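PDB 3PE7: oligogalacturonate lyase, which cleaves short pectin-derived oligogalacturonates by beta-elimination in the bacterial cytoplasm, with a bound metal ion probably taking part. Local coordinates for residues Met1-Phe11 and Phe56-Leu65; Asp348-Pro356 and Leu366-Pro375. All coordinates share one frame; numbering follows the deposited sequence.

Interaction 1 and interaction 2 belong to two of the seven antiparallel sheets of the beta-propeller and follow one another along the chain, the first closing before the second opens. Interaction 1 joins strands 6-8 and 61-66 of one sheet, with strand 71-74 between them, its centre about 22 Å from the centre of the chain. Interaction 2 uses strand 364-369, in a sheet that combines strands 12-15 and 22-25 with the C-terminal strand 376-381, and its centre is about 13 Å from that of the chain. The N-terminal region thus serves two blades and closes the ring. The contact centres are about 18 Å apart, yet Trp60 CH2 packs 3.5 Å from Val351 CG2.

Interaction 1: Met1-Phe11 and Phe56-Leu65; sequences MAKGKQIPLTF and FDGPWNYYLL. With CA (calcium ion), chain C.
Met1 and Asp57 meet through a calcium ion, bound by Met1 O at 2.3 Å and by Asp57 OD1 at 2.4 Å. Met1 O and Asp57 OD1 lie only 2.9 Å apart, a closeness explained by their shared metal, and three waters are also bound to the ion. One of these waters is hydrogen-bonded to Asp57 OD2, which also accepts from Gln74 of strand 71-74; another accepts from the amino terminus of Met1. Asp57 is thereby held through both carboxylate oxygens. The Met1 side chain folds back at chi2 and chi3 (-62° and -72°), bringing CE to the edge of the Tyr63 ring, near its plane and 3.9 Å from Tyr63 CE1. Phe56 offers its face: Ile7 CD1 stands 3.3 Å from the ring centroid and 3° off the normal, a CH-pi contact centred on the ring, as its six near-equal carbon distances confirm. Leu9 divides its branches, CD2 going to Phe56 CZ while CD1 lies 3.8 Å from Leu65 CD1. Leu65 also receives Phe11, whose CZ comes obliquely to within 4.0 Å of Leu65 CD2 from the opposite direction. Strand 71-74 runs between strands 6-8 and 61-66, so, apart from the calcium bridge from Met1 O, the segments meet through side chains across an intervening strand. This is an outer part of a propeller blade, with calcium binding the chain's first residue just before edge strand 6-8.

Interaction 2: Asp348-Pro356 and Leu366-Pro375; sequences DRQVTHPHP and LFTSDVHGKP. With MN (manganese (II) ion), chain B; ACT (acetate ion), chain E.
The manganese-binding loop 348-356 is fastened to strand 364-369 where Thr368 N donates to Pro354 O (3.0 Å, N-H...O angle 160°), in the carbonyl plane and on a lone pair. CA-H...O contacts flank this bond: Pro354 CA approaches Thr368 O at 3.2 Å, and Pro356 CA approaches Leu366 O at 3.3 Å. Thr368 O is buried and has no conventional hydrogen-bond partner in the model. A water within hydrogen-bonding range of Val351 O, His353 O and Thr368 OG1 bridges the segments again; Thr368 OG1 is also hydrogen-bonded to the backbone N of Arg35. Val351 CG2, anti to its own N, reaches Pro375 CG at 4.0 Å, the two side chains crossing at about a right angle. Strand 364-369 belongs to the propeller sheet that also holds strands 12-15 and 22-25 and the last strand, 376-381, so the metal loop rides on the closing blade. Manganese is bound by Gln350 OE1, His353 ND1 and His355 NE2, each at 2.1 Å, by both acetate oxygens and by His287. An Asx turn runs from Asp348 to Gln350, Gln350 N donating to Asp348 OD1 at 2.8 Å, while Gln350 NE2 donates to acetate O. His353 CB lies 3.3 Å above the His355 ring plane, offset toward the rim, and the His287 ring meets that of His355 edge-to-face.

Interaction 1: Met1-Phe11 and Phe56-Leu65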
# COMPACT_ATOMS: atom_id res chain seq x y z
N MET A 1 -19.60 -3.07 20.56
CA MET A 1 -19.15 -3.67 19.26
C MET A 1 -18.45 -5.03 19.46
O MET A 1 -18.04 -5.37 20.57
CB MET A 1 -18.25 -2.69 18.49
CG MET A 1 -18.98 -1.47 17.92
SD MET A 1 -20.24 -1.90 16.71
CE MET A 1 -19.23 -2.41 15.29
N ALA A 2 -18.33 -5.78 18.37
CA ALA A 2 -17.66 -7.09 18.33
C ALA A 2 -17.73 -7.58 16.88
O ALA A 2 -18.41 -6.98 16.05
CB ALA A 2 -18.36 -8.10 19.24
N LYS A 3 -16.99 -8.65 16.59
CA LYS A 3 -17.05 -9.29 15.27
C LYS A 3 -18.52 -9.52 14.88
O LYS A 3 -19.31 -10.04 15.66
CB LYS A 3 -16.27 -10.61 15.30
CG LYS A 3 -16.27 -11.40 14.00
CD LYS A 3 -15.72 -12.81 14.22
CE LYS A 3 -14.22 -12.86 14.10
NZ LYS A 3 -13.77 -12.66 12.69
N GLY A 4 -18.89 -9.07 13.68
CA GLY A 4 -20.25 -9.26 13.17
C GLY A 4 -21.23 -8.13 13.46
O GLY A 4 -22.30 -8.07 12.84
N LYS A 5 -20.88 -7.24 14.38
CA LYS A 5 -21.76 -6.13 14.70
C LYS A 5 -21.75 -5.10 13.57
O LYS A 5 -20.75 -4.95 12.87
CB LYS A 5 -21.39 -5.47 16.03
CG LYS A 5 -21.49 -6.40 17.26
CD LYS A 5 -22.76 -7.23 17.25
CE LYS A 5 -22.93 -7.99 18.56
NZ LYS A 5 -23.45 -7.05 19.60
N GLN A 6 -22.87 -4.41 13.41
CA GLN A 6 -23.03 -3.44 12.34
C GLN A 6 -23.21 -2.07 12.94
O GLN A 6 -23.84 -1.92 14.00
CB GLN A 6 -24.25 -3.80 11.48
CG GLN A 6 -24.09 -5.10 10.71
CD GLN A 6 -25.36 -5.53 9.97
OE1 GLN A 6 -26.05 -4.72 9.35
NE2 GLN A 6 -25.63 -6.82 10.00
N ILE A 7 -22.64 -1.07 12.28
CA ILE A 7 -22.85 0.32 12.67
C ILE A 7 -23.17 1.15 11.44
O ILE A 7 -22.53 0.98 10.40
CB ILE A 7 -21.65 0.96 13.39
CG1 ILE A 7 -20.34 0.64 12.67
CG2 ILE A 7 -21.61 0.50 14.83
CD1 ILE A 7 -19.22 1.53 13.07
N PRO A 8 -24.18 2.04 11.55
CA PRO A 8 -24.51 2.91 10.42
C PRO A 8 -23.59 4.13 10.38
O PRO A 8 -23.32 4.75 11.42
CB PRO A 8 -25.95 3.33 10.71
CG PRO A 8 -26.08 3.26 12.21
CD PRO A 8 -25.14 2.15 12.66
N LEU A 9 -23.11 4.47 9.20
CA LEU A 9 -22.26 5.65 9.08
C LEU A 9 -22.97 6.73 8.29
O LEU A 9 -23.72 6.43 7.37
CB LEU A 9 -20.94 5.29 8.41
CG LEU A 9 -20.10 4.21 9.08
CD1 LEU A 9 -18.83 4.04 8.29
CD2 LEU A 9 -19.79 4.57 10.52
N THR A 10 -22.69 7.98 8.65
CA THR A 10 -23.14 9.11 7.87
C THR A 10 -22.07 9.49 6.84
O THR A 10 -20.88 9.48 7.15
CB THR A 10 -23.41 10.32 8.79
OG1 THR A 10 -24.42 9.99 9.74
CG2 THR A 10 -23.87 11.52 8.00
N PHE A 11 -22.49 9.76 5.61
CA PHE A 11 -21.58 10.16 4.54
C PHE A 11 -21.79 11.66 4.36
O PHE A 11 -22.91 12.11 4.02
CB PHE A 11 -21.93 9.46 3.22
CG PHE A 11 -21.52 8.00 3.15
CD1 PHE A 11 -21.70 7.30 1.96
CD2 PHE A 11 -20.95 7.34 4.24
CE1 PHE A 11 -21.35 5.96 1.84
CE2 PHE A 11 -20.59 6.00 4.16
CZ PHE A 11 -20.78 5.29 2.94
N PHE A 56 -13.73 1.77 16.38
CA PHE A 56 -15.02 1.85 17.08
C PHE A 56 -15.08 0.98 18.33
O PHE A 56 -15.63 1.40 19.36
CB PHE A 56 -16.17 1.44 16.15
CG PHE A 56 -16.27 2.30 14.90
CD1 PHE A 56 -16.96 3.50 14.93
CD2 PHE A 56 -15.67 1.88 13.71
CE1 PHE A 56 -17.06 4.30 13.78
CE2 PHE A 56 -15.76 2.67 12.55
CZ PHE A 56 -16.46 3.88 12.59
N ASP A 57 -14.52 -0.24 18.25
CA ASP A 57 -14.58 -1.23 19.34
C ASP A 57 -13.51 -0.96 20.42
O ASP A 57 -13.52 -1.59 21.50
CB ASP A 57 -14.38 -2.63 18.75
CG ASP A 57 -14.93 -3.76 19.64
OD1 ASP A 57 -15.80 -3.50 20.50
OD2 ASP A 57 -14.50 -4.91 19.45
N GLY A 58 -12.60 -0.03 20.14
CA GLY A 58 -11.50 0.30 21.08
C GLY A 58 -10.15 0.25 20.38
O GLY A 58 -9.54 1.30 20.14
N PRO A 59 -9.70 -0.97 20.03
CA PRO A 59 -8.48 -1.03 19.23
C PRO A 59 -8.81 -0.79 17.75
O PRO A 59 -9.94 -0.48 17.42
CB PRO A 59 -7.98 -2.45 19.43
CG PRO A 59 -9.17 -3.25 19.84
CD PRO A 59 -10.28 -2.30 20.29
N TRP A 60 -7.80 -0.88 16.90
CA TRP A 60 -8.02 -0.76 15.45
C TRP A 60 -8.28 -2.14 14.86
O TRP A 60 -7.44 -3.04 14.98
CB TRP A 60 -6.79 -0.11 14.79
CG TRP A 60 -6.45 1.28 15.31
CD1 TRP A 60 -7.05 1.95 16.35
CD2 TRP A 60 -5.43 2.14 14.81
NE1 TRP A 60 -6.45 3.19 16.52
CE2 TRP A 60 -5.44 3.32 15.60
CE3 TRP A 60 -4.48 2.04 13.78
CZ2 TRP A 60 -4.55 4.38 15.37
CZ3 TRP A 60 -3.60 3.07 13.58
CH2 TRP A 60 -3.63 4.23 14.37
N ASN A 61 -9.43 -2.29 14.22
CA ASN A 61 -9.85 -3.56 13.63
C ASN A 61 -10.34 -3.36 12.20
O ASN A 61 -10.52 -2.22 11.76
CB ASN A 61 -11.01 -4.15 14.43
CG ASN A 61 -10.61 -4.51 15.86
OD1 ASN A 61 -9.76 -5.39 16.09
ND2 ASN A 61 -11.25 -3.88 16.81
N TYR A 62 -10.52 -4.46 11.47
CA TYR A 62 -11.09 -4.35 10.12
C TYR A 62 -12.60 -4.27 10.09
O TYR A 62 -13.28 -4.92 10.89
CB TYR A 62 -10.63 -5.53 9.24
CG TYR A 62 -9.21 -5.42 8.78
CD1 TYR A 62 -8.88 -4.58 7.71
CD2 TYR A 62 -8.19 -6.14 9.39
CE1 TYR A 62 -7.56 -4.47 7.25
CE2 TYR A 62 -6.88 -6.04 8.95
CZ TYR A 62 -6.58 -5.22 7.89
OH TYR A 62 -5.27 -5.12 7.49
N TYR A 63 -13.11 -3.49 9.13
CA TYR A 63 -14.53 -3.32 8.86
C TYR A 63 -14.78 -3.43 7.37
O TYR A 63 -13.90 -3.14 6.58
CB TYR A 63 -15.01 -1.95 9.34
CG TYR A 63 -14.98 -1.82 10.84
CD1 TYR A 63 -16.14 -1.98 11.59
CD2 TYR A 63 -13.78 -1.57 11.50
CE1 TYR A 63 -16.10 -1.90 13.00
CE2 TYR A 63 -13.73 -1.50 12.89
CZ TYR A 63 -14.90 -1.65 13.63
OH TYR A 63 -14.84 -1.58 15.00
N LEU A 64 -15.98 -3.89 6.99
CA LEU A 64 -16.40 -3.81 5.60
C LEU A 64 -17.56 -2.84 5.50
O LEU A 64 -18.61 -3.04 6.14
CB LEU A 64 -16.80 -5.20 5.06
CG LEU A 64 -16.99 -5.28 3.54
CD1 LEU A 64 -15.64 -5.24 2.82
CD2 LEU A 64 -17.72 -6.57 3.17
N LEU A 65 -17.38 -1.80 4.71
CA LEU A 65 -18.38 -0.75 4.56
C LEU A 65 -19.19 -1.00 3.29
O LEU A 65 -18.62 -1.09 2.19
CB LEU A 65 -17.71 0.63 4.50
CG LEU A 65 -18.55 1.88 4.20
CD1 LEU A 65 -19.74 2.04 5.14
CD2 LEU A 65 -17.67 3.13 4.21
CA CA C . -16.56 -4.94 22.27
O HOH W 1 -18.01 -3.24 23.18
O HOH W 2 -15.07 -6.58 21.36
O HOH W 3 -17.94 -6.77 22.99

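Interaction 2: Asp348-Pro356 and Leu366-Pro375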
# COMPACT_ATOMS: atom_id res chain seq x y z
N ASP A 348 1.47 5.17 15.33
CA ASP A 348 1.48 4.71 13.96
C ASP A 348 1.86 5.80 12.96
O ASP A 348 1.17 6.82 12.83
CB ASP A 348 0.14 4.09 13.60
CG ASP A 348 0.23 3.25 12.36
OD1 ASP A 348 0.37 3.86 11.27
OD2 ASP A 348 0.18 2.01 12.46
N ARG A 349 2.95 5.56 12.25
CA ARG A 349 3.52 6.55 11.34
C ARG A 349 2.92 6.48 9.94
O ARG A 349 3.35 7.25 9.08
CB ARG A 349 5.04 6.38 11.23
CG ARG A 349 5.80 6.17 12.55
CD ARG A 349 5.55 7.27 13.50
NE ARG A 349 6.39 7.21 14.69
CZ ARG A 349 7.37 8.07 14.97
NH1 ARG A 349 7.64 9.07 14.14
NH2 ARG A 349 8.06 7.94 16.10
N GLN A 350 1.96 5.59 9.71
CA GLN A 350 1.32 5.49 8.39
C GLN A 350 -0.12 5.96 8.41
O GLN A 350 -0.71 6.21 7.35
CB GLN A 350 1.35 4.04 7.87
CG GLN A 350 2.74 3.52 7.46
CD GLN A 350 3.32 4.21 6.25
OE1 GLN A 350 2.63 4.40 5.23
NE2 GLN A 350 4.60 4.59 6.34
N VAL A 351 -0.69 6.08 9.61
CA VAL A 351 -2.14 6.26 9.73
C VAL A 351 -2.68 7.54 9.04
O VAL A 351 -3.78 7.52 8.48
CB VAL A 351 -2.59 6.13 11.19
CG1 VAL A 351 -2.15 7.34 12.02
CG2 VAL A 351 -4.09 5.92 11.28
N THR A 352 -1.90 8.62 9.05
CA THR A 352 -2.34 9.85 8.39
C THR A 352 -1.86 9.96 6.95
O THR A 352 -2.12 10.98 6.31
CB THR A 352 -1.87 11.12 9.15
OG1 THR A 352 -0.48 11.01 9.46
CG2 THR A 352 -2.67 11.28 10.47
N HIS A 353 -1.19 8.93 6.42
CA HIS A 353 -0.80 8.93 5.00
C HIS A 353 -2.04 8.85 4.11
O HIS A 353 -2.86 7.97 4.29
CB HIS A 353 0.15 7.77 4.70
CG HIS A 353 1.53 7.98 5.23
ND1 HIS A 353 2.63 7.28 4.75
CD2 HIS A 353 2.00 8.81 6.19
CE1 HIS A 353 3.71 7.69 5.39
NE2 HIS A 353 3.36 8.62 6.26
N PRO A 354 -2.18 9.77 3.14
CA PRO A 354 -3.38 9.70 2.30
C PRO A 354 -3.49 8.39 1.52
O PRO A 354 -4.59 7.84 1.40
CB PRO A 354 -3.24 10.90 1.36
CG PRO A 354 -2.43 11.92 2.21
CD PRO A 354 -1.45 11.05 2.97
N HIS A 355 -2.37 7.88 1.00
CA HIS A 355 -2.32 6.58 0.31
C HIS A 355 -3.40 6.47 -0.80
O HIS A 355 -4.19 5.51 -0.80
CB HIS A 355 -2.47 5.43 1.34
CG HIS A 355 -1.24 5.19 2.16
ND1 HIS A 355 -1.26 4.52 3.36
CD2 HIS A 355 0.05 5.53 1.94
CE1 HIS A 355 -0.04 4.45 3.85
NE2 HIS A 355 0.78 5.05 3.01
N PRO A 356 -3.41 7.43 -1.74
CA PRO A 356 -4.53 7.44 -2.68
C PRO A 356 -4.51 6.26 -3.66
O PRO A 356 -3.44 5.76 -4.03
CB PRO A 356 -4.32 8.75 -3.46
CG PRO A 356 -2.85 9.01 -3.39
CD PRO A 356 -2.47 8.55 -1.98
N LEU A 366 -9.78 7.37 -3.41
CA LEU A 366 -9.96 7.09 -1.98
C LEU A 366 -8.69 7.45 -1.23
O LEU A 366 -7.60 7.06 -1.65
CB LEU A 366 -10.26 5.60 -1.75
CG LEU A 366 -10.34 5.14 -0.28
CD1 LEU A 366 -11.62 5.64 0.36
CD2 LEU A 366 -10.22 3.60 -0.14
N PHE A 367 -8.84 8.15 -0.12
CA PHE A 367 -7.65 8.52 0.68
C PHE A 367 -8.01 8.73 2.14
O PHE A 367 -9.18 8.94 2.47
CB PHE A 367 -6.97 9.79 0.10
CG PHE A 367 -7.83 11.02 0.12
CD1 PHE A 367 -7.65 11.96 1.13
CD2 PHE A 367 -8.79 11.27 -0.87
CE1 PHE A 367 -8.43 13.13 1.16
CE2 PHE A 367 -9.58 12.43 -0.84
CZ PHE A 367 -9.39 13.37 0.17
N THR A 368 -6.99 8.67 3.00
CA THR A 368 -7.13 9.07 4.42
C THR A 368 -6.67 10.51 4.65
O THR A 368 -5.70 10.97 4.04
CB THR A 368 -6.29 8.15 5.36
OG1 THR A 368 -6.56 6.78 5.11
CG2 THR A 368 -6.57 8.44 6.83
N SER A 369 -7.35 11.21 5.56
CA SER A 369 -6.82 12.47 6.10
C SER A 369 -7.38 12.68 7.50
O SER A 369 -8.45 12.18 7.81
CB SER A 369 -7.24 13.64 5.21
OG SER A 369 -6.73 14.85 5.76
N ASP A 370 -6.62 13.41 8.32
CA ASP A 370 -7.10 13.87 9.63
C ASP A 370 -7.51 15.34 9.64
O ASP A 370 -7.58 15.95 10.71
CB ASP A 370 -6.03 13.61 10.70
CG ASP A 370 -4.80 14.50 10.54
OD1 ASP A 370 -4.03 14.59 11.52
OD2 ASP A 370 -4.60 15.08 9.46
N VAL A 371 -7.77 15.91 8.46
CA VAL A 371 -8.17 17.31 8.33
C VAL A 371 -9.30 17.74 9.28
O VAL A 371 -9.30 18.87 9.76
CB VAL A 371 -8.53 17.67 6.85
CG1 VAL A 371 -9.67 16.80 6.31
CG2 VAL A 371 -8.84 19.17 6.69
N HIS A 372 -10.23 16.83 9.57
CA HIS A 372 -11.39 17.17 10.39
C HIS A 372 -11.34 16.66 11.83
O HIS A 372 -12.35 16.72 12.55
CB HIS A 372 -12.68 16.72 9.68
CG HIS A 372 -12.84 17.32 8.32
ND1 HIS A 372 -13.15 16.56 7.21
CD2 HIS A 372 -12.70 18.59 7.89
CE1 HIS A 372 -13.21 17.35 6.15
NE2 HIS A 372 -12.94 18.59 6.53
N GLY A 373 -10.18 16.16 12.23
CA GLY A 373 -9.98 15.71 13.61
C GLY A 373 -9.08 14.50 13.66
O GLY A 373 -7.86 14.62 13.61
N LYS A 374 -9.68 13.32 13.73
CA LYS A 374 -8.90 12.10 13.67
C LYS A 374 -8.87 11.64 12.21
O LYS A 374 -9.65 12.13 11.39
CB LYS A 374 -9.52 11.04 14.58
CG LYS A 374 -9.49 11.45 16.07
CD LYS A 374 -10.29 10.48 16.89
CE LYS A 374 -10.27 10.83 18.36
NZ LYS A 374 -11.16 9.87 19.08
N PRO A 375 -7.98 10.68 11.88
CA PRO A 375 -8.00 10.08 10.55
C PRO A 375 -9.40 9.61 10.12
O PRO A 375 -10.14 9.01 10.92
CB PRO A 375 -7.07 8.88 10.71
CG PRO A 375 -6.08 9.34 11.76
CD PRO A 375 -6.92 10.11 12.74
MN MN B . 2.77 5.59 3.45
C ACT E . 4.85 4.37 2.79
O ACT E . 4.99 5.46 3.45
OXT ACT E . 3.67 3.99 2.44
CH3 ACT E . 6.04 3.53 2.46
O HOH W 4 -3.91 6.19 6.01